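PDB 6ED2: glycosyl hydrolase family 2, TIM barrel domain protein from Faecalibacterium prausnitzii A2-165, which probably hydrolyses beta-glucuronides, as one of the human gut microbial beta-glucuronidases that can reactivate drugs. Local coordinates for residues W108-R113 with T143-V148; F99-E104 with Q152-S157; T35-I40 with M203-E208; G41-W46 with H197-L202. All coordinates share one frame; numbering follows the deposited sequence.

Interaction 1: W108-R113 with T143-V148; sequences WDIVLR and TVTNIV
The CG2 methyl of V144 settles on the CG2 methyl of I110, 3.8 Å away, the two side chains crossing at about a right angle. The other prong of V144, CG1, reaches over to L112 CD1 at 4.1 Å, so the valine makes a forked bump straddling I110 and L112. With CG1 beside the backbone N (chi1 -60°), CG2 falls between N and the carbonyl carbon and faces I110 O at 3.4 Å. Beside this fork, V148 CG2 meets I110 CG1 at 4.3 Å, and V125 packs against L112, V144 and V148. These apolar side chains face the interior of the jelly-roll beta-sandwich of the sugar-binding domain of family 2 glycosidases. Strand 109-114 pairs with the end of strand 140-143 through V111 and T143, a non-hydrogen-bonded antiparallel pair. Beyond it segment 143-148 leaves the sheet, held by V144 N bonding to I110 O at 2.6 Å. The hydroxyl of T145 fills the notch beside D109 and I110: OG1 accepts from I110 N at 2.8 Å, nearly straight (168°), and donates to D109 OD1 at 2.7 Å from above the carboxylate plane. D109 OD2, salt-bridged to R209, shares a water with T143 OG1.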
loop_
_atom_site.group_PDB
_atom_site.type_symbol
_atom_site.label_atom_id
_atom_site.label_comp_id
_atom_site.label_asym_id
_atom_site.label_seq_id
_atom_site.Cartn_x
_atom_site.Cartn_y
_atom_site.Cartn_z
ATOM N N TRP A 108 36.394 6.551 -45.275
ATOM C CA TRP A 108 36.452 6.287 -43.850
ATOM C C TRP A 108 36.167 4.814 -43.587
ATOM O O TRP A 108 35.533 4.129 -44.391
ATOM C CB TRP A 108 35.398 7.101 -43.117
ATOM C CG TRP A 108 35.772 8.392 -42.503
ATOM C CD1 TRP A 108 36.246 8.586 -41.245
ATOM C CD2 TRP A 108 35.584 9.696 -43.066
ATOM N NE1 TRP A 108 36.408 9.930 -40.998
ATOM C CE2 TRP A 108 36.006 10.632 -42.102
ATOM C CE3 TRP A 108 35.133 10.159 -44.302
ATOM C CZ2 TRP A 108 35.982 12.005 -42.329
ATOM C CZ3 TRP A 108 35.112 11.527 -44.530
ATOM C CH2 TRP A 108 35.532 12.432 -43.545
ATOM N N ASP A 109 36.625 4.325 -42.438
ATOM C CA ASP A 109 36.112 3.062 -41.925
ATOM C C ASP A 109 34.705 3.263 -41.372
ATOM O O ASP A 109 34.433 4.252 -40.684
ATOM C CB ASP A 109 37.028 2.509 -40.834
ATOM C CG ASP A 109 37.781 1.255 -41.281
ATOM O OD1 ASP A 109 37.511 0.705 -42.385
ATOM O OD2 ASP A 109 38.675 0.843 -40.526
ATOM N N ILE A 110 33.817 2.325 -41.681
ATOM C CA ILE A 110 32.425 2.369 -41.243
ATOM C C ILE A 110 32.224 1.248 -40.241
ATOM O O ILE A 110 32.329 0.064 -40.598
ATOM C CB ILE A 110 31.429 2.221 -42.409
ATOM C CG1 ILE A 110 31.873 3.028 -43.639
ATOM C CG2 ILE A 110 30.041 2.671 -41.946
ATOM C CD1 ILE A 110 32.001 4.506 -43.376
ATOM N N VAL A 111 31.910 1.621 -38.997
ATOM C CA VAL A 111 31.884 0.693 -37.874
ATOM C C VAL A 111 30.616 0.912 -37.058
ATOM O O VAL A 111 30.310 2.051 -36.680
ATOM C CB VAL A 111 33.128 0.872 -36.970
ATOM C CG1 VAL A 111 33.171 -0.216 -35.903
ATOM C CG2 VAL A 111 34.433 0.903 -37.798
ATOM N N LEU A 112 29.917 -0.182 -36.741
ATOM C CA LEU A 112 28.803 -0.181 -35.792
ATOM C C LEU A 112 29.288 -0.557 -34.396
ATOM O O LEU A 112 30.024 -1.532 -34.240
ATOM C CB LEU A 112 27.732 -1.174 -36.234
ATOM C CG LEU A 112 27.081 -0.848 -37.570
ATOM C CD1 LEU A 112 26.315 -2.053 -38.070
ATOM C CD2 LEU A 112 26.174 0.380 -37.414
ATOM N N ARG A 113 28.881 0.209 -33.384
ATOM C CA ARG A 113 29.132 -0.129 -31.987
ATOM C C ARG A 113 27.825 -0.497 -31.291
ATOM O O ARG A 113 26.837 0.251 -31.365
ATOM C CB ARG A 113 29.797 1.025 -31.232
ATOM C CG ARG A 113 29.626 0.929 -29.690
ATOM C CD ARG A 113 30.505 -0.182 -29.036
ATOM N NE ARG A 113 31.939 0.076 -29.193
ATOM C CZ ARG A 113 32.695 0.767 -28.335
ATOM N NH1 ARG A 113 32.170 1.293 -27.227
ATOM N NH2 ARG A 113 33.992 0.944 -28.591
ATOM N N THR A 143 32.728 -3.995 -38.185
ATOM C CA THR A 143 33.251 -3.184 -39.277
ATOM C C THR A 143 32.472 -3.495 -40.544
ATOM O O THR A 143 32.348 -4.662 -40.928
ATOM C CB THR A 143 34.741 -3.445 -39.482
ATOM O OG1 THR A 143 35.484 -2.775 -38.454
ATOM C CG2 THR A 143 35.208 -2.918 -40.840
ATOM N N VAL A 144 31.903 -2.462 -41.177
ATOM C CA VAL A 144 31.019 -2.741 -42.310
ATOM C C VAL A 144 31.437 -1.906 -43.517
ATOM O O VAL A 144 30.647 -1.692 -44.447
ATOM C CB VAL A 144 29.546 -2.498 -41.931
ATOM C CG1 VAL A 144 29.146 -3.399 -40.773
ATOM C CG2 VAL A 144 29.321 -1.051 -41.579
ATOM N N THR A 145 32.700 -1.469 -43.510
ATOM C CA THR A 145 33.234 -0.586 -44.543
ATOM C C THR A 145 32.963 -1.098 -45.952
ATOM O O THR A 145 32.546 -0.334 -46.830
ATOM C CB THR A 145 34.729 -0.413 -44.332
ATOM O OG1 THR A 145 34.942 0.124 -43.029
ATOM C CG2 THR A 145 35.323 0.517 -45.394
ATOM N N ASN A 146 33.208 -2.382 -46.196
ATOM C CA ASN A 146 33.064 -2.934 -47.537
ATOM C C ASN A 146 31.743 -3.636 -47.750
ATOM O O ASN A 146 31.583 -4.305 -48.768
ATOM C CB ASN A 146 34.202 -3.904 -47.845
ATOM C CG ASN A 146 35.550 -3.245 -47.742
ATOM O OD1 ASN A 146 36.447 -3.756 -47.079
ATOM N ND2 ASN A 146 35.692 -2.080 -48.371
ATOM N N ILE A 147 30.800 -3.508 -46.817
ATOM C CA ILE A 147 29.498 -4.134 -46.959
ATOM C C ILE A 147 28.387 -3.121 -47.234
ATOM O O ILE A 147 27.377 -3.479 -47.850
ATOM C CB ILE A 147 29.176 -4.971 -45.699
ATOM C CG1 ILE A 147 30.336 -5.917 -45.383
ATOM C CG2 ILE A 147 27.910 -5.761 -45.889
ATOM C CD1 ILE A 147 30.587 -6.942 -46.478
ATOM N N VAL A 148 28.537 -1.881 -46.797
ATOM C CA VAL A 148 27.469 -0.894 -46.913
ATOM C C VAL A 148 27.412 -0.344 -48.331
ATOM O O VAL A 148 28.413 -0.316 -49.059
ATOM C CB VAL A 148 27.665 0.244 -45.893
ATOM C CG1 VAL A 148 27.412 -0.263 -44.478
ATOM C CG2 VAL A 148 29.063 0.835 -46.030
HETATM O O HOH W 1 37.936 -1.475 -38.761
#

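Interaction 2: F99-E104 with Q152-S157; sequences FFVPAE and QFNKLS
F99 and N154 form a hydrogen-bonded antiparallel pair in the sheet of the family 2 sugar-binding domain, a jelly-roll beta-sandwich in which strand 92-101 runs beside strand 152-161. F99 N gives to N154 O at 2.9 Å, and F99 O takes the N-H of N154 at 2.7 Å, the latter bond bent to 139° at the hydrogen. A chi1 of 61° sets the F99 ring between its backbone N and carbonyl carbon and turns it back over the neighbouring strand. There N154 CB stands over one ring face, 3.8 Å from the centroid in a CH-pi contact, while L156 CB approaches the ring edge.

F100 sits on the other face of the sheet, in a non-hydrogen-bonded pair with F153. Its ring edge points at the F153 face in a T-shaped stack, centroids 5.1 Å apart and planes at 69°; F100 CD1 lies over the middle of the F153 ring. This aromatic face borders the interface with the second subunit, where R38 of that subunit packs on F100 and A33 of that subunit on F153.

V101 returns to the side of F99 and N154. Its N-H reaches Q152 O at 3.1 Å. The N154 amide is oriented through OD1, which accepts from R149 N and N126 ND2, and its ND2 lies 3.5 Å from the V101 CG2 methyl.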
loop_
_atom_site.group_PDB
_atom_site.type_symbol
_atom_site.label_atom_id
_atom_site.label_comp_id
_atom_site.label_asym_id
_atom_site.label_seq_id
_atom_site.Cartn_x
_atom_site.Cartn_y
_atom_site.Cartn_z
ATOM N N PHE A 99 19.959 2.135 -41.569
ATOM C CA PHE A 99 20.802 3.287 -41.319
ATOM C C PHE A 99 21.336 3.781 -42.644
ATOM O O PHE A 99 21.526 3.013 -43.595
ATOM C CB PHE A 99 21.957 2.984 -40.344
ATOM C CG PHE A 99 22.919 1.924 -40.821
ATOM C CD1 PHE A 99 24.097 2.274 -41.473
ATOM C CD2 PHE A 99 22.667 0.579 -40.591
ATOM C CE1 PHE A 99 25.002 1.289 -41.899
ATOM C CE2 PHE A 99 23.571 -0.408 -41.014
ATOM C CZ PHE A 99 24.728 -0.050 -41.672
ATOM N N PHE A 100 21.549 5.079 -42.700
ATOM C CA PHE A 100 21.993 5.728 -43.910
ATOM C C PHE A 100 23.480 5.971 -43.795
ATOM O O PHE A 100 23.951 6.465 -42.766
ATOM C CB PHE A 100 21.266 7.055 -44.132
ATOM C CG PHE A 100 21.529 7.652 -45.486
ATOM C CD1 PHE A 100 20.825 7.214 -46.596
ATOM C CD2 PHE A 100 22.512 8.620 -45.653
ATOM C CE1 PHE A 100 21.070 7.759 -47.848
ATOM C CE2 PHE A 100 22.765 9.168 -46.899
ATOM C CZ PHE A 100 22.040 8.743 -47.997
ATOM N N VAL A 101 24.209 5.650 -44.850
ATOM C CA VAL A 101 25.634 5.947 -44.913
ATOM C C VAL A 101 25.822 7.075 -45.919
ATOM O O VAL A 101 25.566 6.880 -47.111
ATOM C CB VAL A 101 26.458 4.712 -45.307
ATOM C CG1 VAL A 101 27.922 5.098 -45.454
ATOM C CG2 VAL A 101 26.276 3.603 -44.277
ATOM N N PRO A 102 26.266 8.251 -45.494
ATOM C CA PRO A 102 26.435 9.361 -46.437
ATOM C C PRO A 102 27.478 9.040 -47.495
ATOM O O PRO A 102 28.432 8.293 -47.260
ATOM C CB PRO A 102 26.891 10.521 -45.545
ATOM C CG PRO A 102 26.498 10.127 -44.149
ATOM C CD PRO A 102 26.553 8.633 -44.103
ATOM N N ALA A 103 27.286 9.625 -48.678
ATOM C CA ALA A 103 28.288 9.513 -49.730
ATOM C C ALA A 103 29.651 9.993 -49.248
ATOM O O ALA A 103 30.676 9.374 -49.546
ATOM C CB ALA A 103 27.852 10.317 -50.953
ATOM N N GLU A 104 29.678 11.098 -48.504
ATOM C CA GLU A 104 30.883 11.762 -48.045
ATOM C C GLU A 104 31.593 11.014 -46.897
ATOM O O GLU A 104 32.565 11.551 -46.350
ATOM C CB GLU A 104 30.557 13.196 -47.619
ATOM C CG GLU A 104 29.681 13.318 -46.374
ATOM C CD GLU A 104 28.170 13.397 -46.670
ATOM O OE1 GLU A 104 27.742 13.194 -47.841
ATOM O OE2 GLU A 104 27.416 13.668 -45.701
ATOM N N GLN A 152 23.153 5.510 -49.410
ATOM C CA GLN A 152 21.926 4.729 -49.437
ATOM C C GLN A 152 21.608 4.259 -48.032
ATOM O O GLN A 152 22.413 4.399 -47.103
ATOM C CB GLN A 152 22.031 3.528 -50.384
ATOM C CG GLN A 152 22.418 3.917 -51.785
ATOM C CD GLN A 152 22.638 2.729 -52.667
ATOM O OE1 GLN A 152 21.795 1.835 -52.743
ATOM N NE2 GLN A 152 23.783 2.702 -53.344
ATOM N N PHE A 153 20.412 3.695 -47.891
ATOM C CA PHE A 153 20.038 3.036 -46.655
ATOM C C PHE A 153 20.582 1.608 -46.631
ATOM O O PHE A 153 20.768 0.969 -47.671
ATOM C CB PHE A 153 18.519 3.048 -46.476
ATOM C CG PHE A 153 17.994 4.374 -46.014
ATOM C CD1 PHE A 153 18.104 4.751 -44.676
ATOM C CD2 PHE A 153 17.430 5.264 -46.921
ATOM C CE1 PHE A 153 17.648 5.984 -44.236
ATOM C CE2 PHE A 153 16.965 6.515 -46.497
ATOM C CZ PHE A 153 17.065 6.872 -45.150
ATOM N N ASN A 154 20.863 1.128 -45.421
ATOM C CA ASN A 154 21.427 -0.191 -45.194
ATOM C C ASN A 154 20.633 -0.899 -44.112
ATOM O O ASN A 154 20.195 -0.269 -43.143
ATOM C CB ASN A 154 22.901 -0.068 -44.799
ATOM C CG ASN A 154 23.748 0.492 -45.926
ATOM O OD1 ASN A 154 24.313 -0.265 -46.710
ATOM N ND2 ASN A 154 23.821 1.816 -46.027
ATOM N N LYS A 155 20.444 -2.206 -44.278
ATOM C CA LYS A 155 19.680 -2.993 -43.321
ATOM C C LYS A 155 20.597 -3.549 -42.235
ATOM O O LYS A 155 21.615 -4.186 -42.530
ATOM C CB LYS A 155 18.938 -4.132 -44.011
ATOM C CG LYS A 155 18.174 -4.987 -43.016
ATOM C CD LYS A 155 16.923 -5.570 -43.625
ATOM C CE LYS A 155 15.857 -4.513 -43.781
ATOM N NZ LYS A 155 14.673 -5.091 -44.472
ATOM N N LEU A 156 20.239 -3.296 -40.981
ATOM C CA LEU A 156 20.940 -3.832 -39.824
ATOM C C LEU A 156 20.026 -4.841 -39.157
ATOM O O LEU A 156 18.950 -4.473 -38.672
ATOM C CB LEU A 156 21.313 -2.720 -38.849
ATOM C CG LEU A 156 21.862 -3.123 -37.489
ATOM C CD1 LEU A 156 23.046 -4.096 -37.647
ATOM C CD2 LEU A 156 22.270 -1.853 -36.757
ATOM N N SER A 157 20.444 -6.104 -39.144
ATOM C CA SER A 157 19.700 -7.169 -38.480
ATOM C C SER A 157 20.564 -7.783 -37.392
ATOM O O SER A 157 21.732 -8.104 -37.629
ATOM C CB SER A 157 19.266 -8.254 -39.465
ATOM O OG SER A 157 18.724 -7.662 -40.626
#

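Interaction 3: T35-I40 with M203-E208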
loop_
_atom_site.group_PDB
_atom_site.type_symbol
_atom_site.label_atom_id
_atom_site.label_comp_id
_atom_site.label_asym_id
_atom_site.label_seq_id
_atom_site.Cartn_x
_atom_site.Cartn_y
_atom_site.Cartn_z
ATOM N N THR A 35 37.525 15.767 -34.273
ATOM C CA THR A 35 38.063 16.328 -35.502
ATOM C C THR A 35 37.992 15.339 -36.657
ATOM O O THR A 35 37.669 15.726 -37.787
ATOM C CB THR A 35 39.508 16.754 -35.277
ATOM O OG1 THR A 35 39.531 17.856 -34.365
ATOM C CG2 THR A 35 40.160 17.164 -36.588
ATOM N N THR A 36 38.249 14.050 -36.371
ATOM C CA THR A 36 38.394 13.029 -37.402
ATOM C C THR A 36 37.358 11.919 -37.346
ATOM O O THR A 36 37.340 11.067 -38.247
ATOM C CB THR A 36 39.774 12.369 -37.305
ATOM O OG1 THR A 36 39.895 11.766 -36.014
ATOM C CG2 THR A 36 40.887 13.399 -37.465
ATOM N N ARG A 37 36.528 11.863 -36.315
ATOM C CA ARG A 37 35.567 10.777 -36.170
ATOM C C ARG A 37 34.150 11.323 -36.232
ATOM O O ARG A 37 33.836 12.337 -35.596
ATOM C CB ARG A 37 35.788 10.030 -34.855
ATOM C CG ARG A 37 37.189 9.391 -34.744
ATOM C CD ARG A 37 37.347 8.634 -33.424
ATOM N NE ARG A 37 38.677 8.033 -33.284
ATOM C CZ ARG A 37 38.914 6.912 -32.607
ATOM N NH1 ARG A 37 37.906 6.274 -32.009
ATOM N NH2 ARG A 37 40.151 6.426 -32.529
ATOM N N ARG A 38 33.305 10.654 -36.994
ATOM C CA ARG A 38 31.885 10.964 -37.035
ATOM C C ARG A 38 31.133 9.965 -36.171
ATOM O O ARG A 38 31.560 8.818 -35.997
ATOM C CB ARG A 38 31.360 10.936 -38.469
ATOM C CG ARG A 38 32.156 11.821 -39.410
ATOM C CD ARG A 38 32.337 13.209 -38.840
ATOM N NE ARG A 38 33.230 14.033 -39.670
ATOM C CZ ARG A 38 34.330 14.657 -39.239
ATOM N NH1 ARG A 38 34.710 14.568 -37.964
ATOM N NH2 ARG A 38 35.052 15.388 -40.085
ATOM N N LEU A 39 30.004 10.413 -35.630
ATOM C CA LEU A 39 29.234 9.627 -34.673
ATOM C C LEU A 39 27.747 9.878 -34.892
ATOM O O LEU A 39 27.287 11.022 -34.817
ATOM C CB LEU A 39 29.643 9.992 -33.242
ATOM C CG LEU A 39 28.955 9.174 -32.148
ATOM C CD1 LEU A 39 29.240 7.706 -32.355
ATOM C CD2 LEU A 39 29.393 9.638 -30.775
ATOM N N ILE A 40 26.988 8.810 -35.125
ATOM C CA ILE A 40 25.547 8.903 -35.320
ATOM C C ILE A 40 24.865 7.853 -34.452
ATOM O O ILE A 40 25.092 6.654 -34.637
ATOM C CB ILE A 40 25.158 8.707 -36.793
ATOM C CG1 ILE A 40 25.788 9.808 -37.649
ATOM C CG2 ILE A 40 23.626 8.718 -36.944
ATOM C CD1 ILE A 40 25.381 9.753 -39.120
ATOM N N MET A 203 29.538 4.818 -36.769
ATOM C CA MET A 203 30.756 5.606 -36.685
ATOM C C MET A 203 31.445 5.666 -38.041
ATOM O O MET A 203 31.428 4.693 -38.800
ATOM C CB MET A 203 31.709 5.007 -35.643
ATOM C CG MET A 203 31.148 4.990 -34.218
ATOM S SD MET A 203 32.250 4.175 -33.027
ATOM C CE MET A 203 32.118 2.493 -33.566
ATOM N N ALA A 204 32.057 6.807 -38.339
ATOM C CA ALA A 204 33.025 6.916 -39.421
ATOM C C ALA A 204 34.371 7.210 -38.773
ATOM O O ALA A 204 34.512 8.213 -38.066
ATOM C CB ALA A 204 32.636 8.006 -40.424
ATOM N N LEU A 205 35.334 6.304 -38.961
ATOM C CA LEU A 205 36.624 6.391 -38.282
ATOM C C LEU A 205 37.756 6.340 -39.299
ATOM O O LEU A 205 37.657 5.620 -40.301
ATOM C CB LEU A 205 36.787 5.240 -37.280
ATOM C CG LEU A 205 35.646 5.029 -36.284
ATOM C CD1 LEU A 205 35.829 3.731 -35.544
ATOM C CD2 LEU A 205 35.572 6.198 -35.320
ATOM N N PRO A 206 38.838 7.077 -39.077
ATOM C CA PRO A 206 40.003 6.949 -39.965
ATOM C C PRO A 206 40.531 5.517 -39.940
ATOM O O PRO A 206 40.464 4.819 -38.924
ATOM C CB PRO A 206 41.027 7.934 -39.373
ATOM C CG PRO A 206 40.263 8.793 -38.416
ATOM C CD PRO A 206 39.120 7.937 -37.917
ATOM N N LYS A 207 41.035 5.069 -41.088
ATOM C CA LYS A 207 41.542 3.707 -41.167
ATOM C C LYS A 207 42.757 3.497 -40.266
ATOM O O LYS A 207 42.944 2.403 -39.733
ATOM C CB LYS A 207 41.832 3.367 -42.627
ATOM C CG LYS A 207 40.553 2.851 -43.292
ATOM C CD LYS A 207 40.486 3.092 -44.770
ATOM C CE LYS A 207 39.329 2.319 -45.346
ATOM N NZ LYS A 207 39.385 2.345 -46.820
ATOM N N GLU A 208 43.562 4.529 -40.051
ATOM C CA GLU A 208 44.599 4.504 -39.039
ATOM C C GLU A 208 44.116 5.307 -37.836
ATOM O O GLU A 208 43.890 6.515 -37.945
ATOM C CB GLU A 208 45.908 5.082 -39.572
ATOM C CG GLU A 208 47.021 4.983 -38.542
ATOM C CD GLU A 208 48.357 5.532 -39.022
ATOM O OE1 GLU A 208 48.488 5.823 -40.230
ATOM O OE2 GLU A 208 49.286 5.649 -38.183
#
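Backbone bonds tie R38 to A204 in a hydrogen-bonded antiparallel pair: R38 N gives to A204 O at 2.9 Å in the carbonyl plane, and A204 N gives to R38 O at 3.1 Å from well above the plane of the R38 carbonyl. L39 and M203 follow as a non-hydrogen-bonded pair. CA-H groups of R37 and M203 add weak contacts to the same two carbonyl oxygens.

The apolar contacts lie on both faces of this strand pair in the sugar-binding domain's beta-sandwich. R38 CB rests on A204 CB at 3.7 Å, while L39 and M203 lie side by side, L39 CD1 against M203 CG. R37, extended from CG to NE, lays its aliphatic stem obliquely along L205, CD to CD2 3.6 Å. P206 brings CG up to T36 CB at 3.8 Å, crossing it at about a right angle.

The polar ends look elsewhere. R38 bends at chi2 (-50°), which folds its guanidinium back toward its own chain, and NH1 donates to T35 O at 3.2 Å in the guanidinium plane; NE forms a salt bridge with E104 of the second subunit. R37 NH2 pairs with D289 and T36 OG1 bonds to E290 N, both beyond this sheet.

The arginines thus spend methylene groups on the strand pair and charge on other parts: R38 links the pairing to the second subunit, R37 to the next beta-domain, whose strand 286-295 carries D289.

Interaction 4: G41-W46 with H197-L202; sequences GLDGMW and HRPVWL
L42 and V200 meet where strand 38-51 is interrupted by a short loop, next to strand 200-205 in the jelly-roll sandwich of the sugar-binding domain. The packed side looks into the sandwich. L42 CD1 lies 4.0 Å from V200 CG1, and the same leucine sets CD2 against L202 CB at 4.1 Å, while L42 N bonds to V200 O. V200 also receives the W46 indole, whose CH2 edge points at CG1 from 4.1 Å. That indole is fixed within its own segment, as W46 NE1 donates to L42 O at 2.9 Å close to the ring plane. F99 packs on both L42 and L202, and F114 on V200, extending this apolar cluster.

The looser, solvent-facing part is G41 with W201, joined by the partly exposed D43. Exposed G41 forms a non-hydrogen-bonded antiparallel pair with W201, and what it offers the indole is its CA, 3.7 Å from W201 CE3. D43, its CG beside its own backbone N (chi1 -62°), swings its carboxylate alongside buried P199, OD2 against the proline CB at 3.5 Å. The other oxygen does the backbone's work: D43 OD1 accepts the V200 N-H on its syn lone pair at 3.0 Å, with an angle of 166° at the hydrogen.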
loop_
_atom_site.group_PDB
_atom_site.type_symbol
_atom_site.label_atom_id
_atom_site.label_comp_id
_atom_site.label_asym_id
_atom_site.label_seq_id
_atom_site.Cartn_x
_atom_site.Cartn_y
_atom_site.Cartn_z
ATOM N N GLY A 41 24.020 8.293 -33.525
ATOM C CA GLY A 41 23.265 7.350 -32.719
ATOM C C GLY A 41 22.155 6.692 -33.520
ATOM O O GLY A 41 21.526 7.309 -34.378
ATOM N N LEU A 42 21.920 5.413 -33.237
ATOM C CA LEU A 42 20.878 4.640 -33.898
ATOM C C LEU A 42 19.777 4.217 -32.939
ATOM O O LEU A 42 18.978 3.337 -33.276
ATOM C CB LEU A 42 21.481 3.403 -34.576
ATOM C CG LEU A 42 22.605 3.602 -35.608
ATOM C CD1 LEU A 42 23.004 2.266 -36.190
ATOM C CD2 LEU A 42 22.164 4.526 -36.736
ATOM N N ASP A 43 19.734 4.788 -31.740
ATOM C CA ASP A 43 18.661 4.463 -30.808
ATOM C C ASP A 43 17.329 4.922 -31.384
ATOM O O ASP A 43 17.262 5.889 -32.144
ATOM C CB ASP A 43 18.893 5.140 -29.446
ATOM C CG ASP A 43 20.190 4.672 -28.767
ATOM O OD1 ASP A 43 20.794 3.672 -29.248
ATOM O OD2 ASP A 43 20.608 5.306 -27.765
ATOM N N GLY A 44 16.270 4.233 -31.011
ATOM C CA GLY A 44 14.962 4.636 -31.430
ATOM C C GLY A 44 14.061 3.428 -31.482
ATOM O O GLY A 44 14.286 2.450 -30.776
ATOM N N MET A 45 13.027 3.524 -32.310
ATOM C CA MET A 45 12.139 2.396 -32.525
ATOM C C MET A 45 12.751 1.520 -33.605
ATOM O O MET A 45 13.008 1.995 -34.713
ATOM C CB MET A 45 10.736 2.841 -32.929
ATOM C CG MET A 45 9.968 3.565 -31.852
ATOM S SD MET A 45 9.691 2.600 -30.336
ATOM C CE MET A 45 9.114 1.079 -30.959
ATOM N N TRP A 46 13.001 0.256 -33.277
ATOM C CA TRP A 46 13.432 -0.740 -34.243
ATOM C C TRP A 46 12.281 -1.702 -34.496
ATOM O O TRP A 46 11.216 -1.593 -33.886
ATOM C CB TRP A 46 14.665 -1.504 -33.743
ATOM C CG TRP A 46 15.953 -0.715 -33.578
ATOM C CD1 TRP A 46 16.087 0.603 -33.240
ATOM C CD2 TRP A 46 17.285 -1.232 -33.702
ATOM N NE1 TRP A 46 17.423 0.941 -33.147
ATOM C CE2 TRP A 46 18.178 -0.168 -33.433
ATOM C CE3 TRP A 46 17.810 -2.492 -34.013
ATOM C CZ2 TRP A 46 19.568 -0.324 -33.474
ATOM C CZ3 TRP A 46 19.205 -2.649 -34.048
ATOM C CH2 TRP A 46 20.060 -1.565 -33.784
ATOM N N HIS A 197 20.279 -3.346 -24.615
ATOM C CA HIS A 197 20.142 -2.562 -23.400
ATOM C C HIS A 197 20.824 -1.211 -23.462
ATOM O O HIS A 197 20.595 -0.385 -22.567
ATOM C CB HIS A 197 20.723 -3.347 -22.213
ATOM C CG HIS A 197 19.907 -4.536 -21.818
ATOM N ND1 HIS A 197 20.442 -5.626 -21.169
ATOM C CD2 HIS A 197 18.586 -4.797 -21.975
ATOM C CE1 HIS A 197 19.487 -6.510 -20.943
ATOM N NE2 HIS A 197 18.349 -6.024 -21.409
ATOM N N ARG A 198 21.684 -0.973 -24.444
ATOM C CA ARG A 198 22.542 0.201 -24.394
ATOM C C ARG A 198 22.594 0.862 -25.760
ATOM O O ARG A 198 22.210 0.254 -26.766
ATOM C CB ARG A 198 23.950 -0.183 -23.916
ATOM C CG ARG A 198 23.975 -0.568 -22.448
ATOM C CD ARG A 198 25.297 -1.209 -22.023
ATOM N NE ARG A 198 25.119 -1.885 -20.738
ATOM C CZ ARG A 198 26.072 -2.551 -20.090
ATOM N NH1 ARG A 198 27.305 -2.639 -20.597
ATOM N NH2 ARG A 198 25.787 -3.128 -18.932
ATOM N N PRO A 199 23.039 2.116 -25.829
ATOM C CA PRO A 199 23.089 2.825 -27.113
ATOM C C PRO A 199 23.867 2.073 -28.184
ATOM O O PRO A 199 24.898 1.445 -27.911
ATOM C CB PRO A 199 23.776 4.145 -26.756
ATOM C CG PRO A 199 23.376 4.378 -25.349
ATOM C CD PRO A 199 23.246 3.035 -24.693
ATOM N N VAL A 200 23.331 2.135 -29.407
ATOM C CA VAL A 200 23.945 1.617 -30.628
ATOM C C VAL A 200 24.428 2.807 -31.453
ATOM O O VAL A 200 23.775 3.857 -31.480
ATOM C CB VAL A 200 22.941 0.760 -31.422
ATOM C CG1 VAL A 200 23.541 0.251 -32.751
ATOM C CG2 VAL A 200 22.390 -0.393 -30.544
ATOM N N TRP A 201 25.576 2.657 -32.112
ATOM C CA TRP A 201 26.211 3.793 -32.766
ATOM C C TRP A 201 26.711 3.426 -34.149
ATOM O O TRP A 201 27.194 2.315 -34.393
ATOM C CB TRP A 201 27.411 4.333 -31.991
ATOM C CG TRP A 201 27.157 4.688 -30.582
ATOM C CD1 TRP A 201 27.337 3.887 -29.496
ATOM C CD2 TRP A 201 26.711 5.956 -30.083
ATOM N NE1 TRP A 201 27.030 4.575 -28.344
ATOM C CE2 TRP A 201 26.645 5.847 -28.674
ATOM C CE3 TRP A 201 26.350 7.168 -30.687
ATOM C CZ2 TRP A 201 26.240 6.909 -27.857
ATOM C CZ3 TRP A 201 25.952 8.228 -29.874
ATOM C CH2 TRP A 201 25.890 8.085 -28.476
ATOM N N LEU A 202 26.623 4.401 -35.039
ATOM C CA LEU A 202 27.200 4.326 -36.367
ATOM C C LEU A 202 28.358 5.309 -36.396
ATOM O O LEU A 202 28.186 6.486 -36.050
ATOM C CB LEU A 202 26.158 4.648 -37.447
ATOM C CG LEU A 202 26.628 4.752 -38.902
ATOM C CD1 LEU A 202 27.024 3.395 -39.445
ATOM C CD2 LEU A 202 25.551 5.388 -39.785
#

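Overall arrangement
All four contacts belong to one antiparallel sandwich. Strand 200-205 is common to interactions 3 and 4 and borders interaction 1, while interaction 2 joins through strand 92-101, a neighbour of 38-51. Interactions 3 and 4, centres about 17 Å apart, are joined by I40 O and L202 N at 2.8 Å. Interaction 1 is linked to them by D109 N to L205 O at 2.7 Å and by R113 O to W201 N at 2.8 Å. In the interior, L156 of interaction 2 touches L112 and W46. All four reach the second subunit, interaction 1 through W108 packing on E104 of that subunit. Interaction 3 lies closest to an annotated site: the T36 side chain is about 11 Å from the magnesium ion bound at T239 and E241.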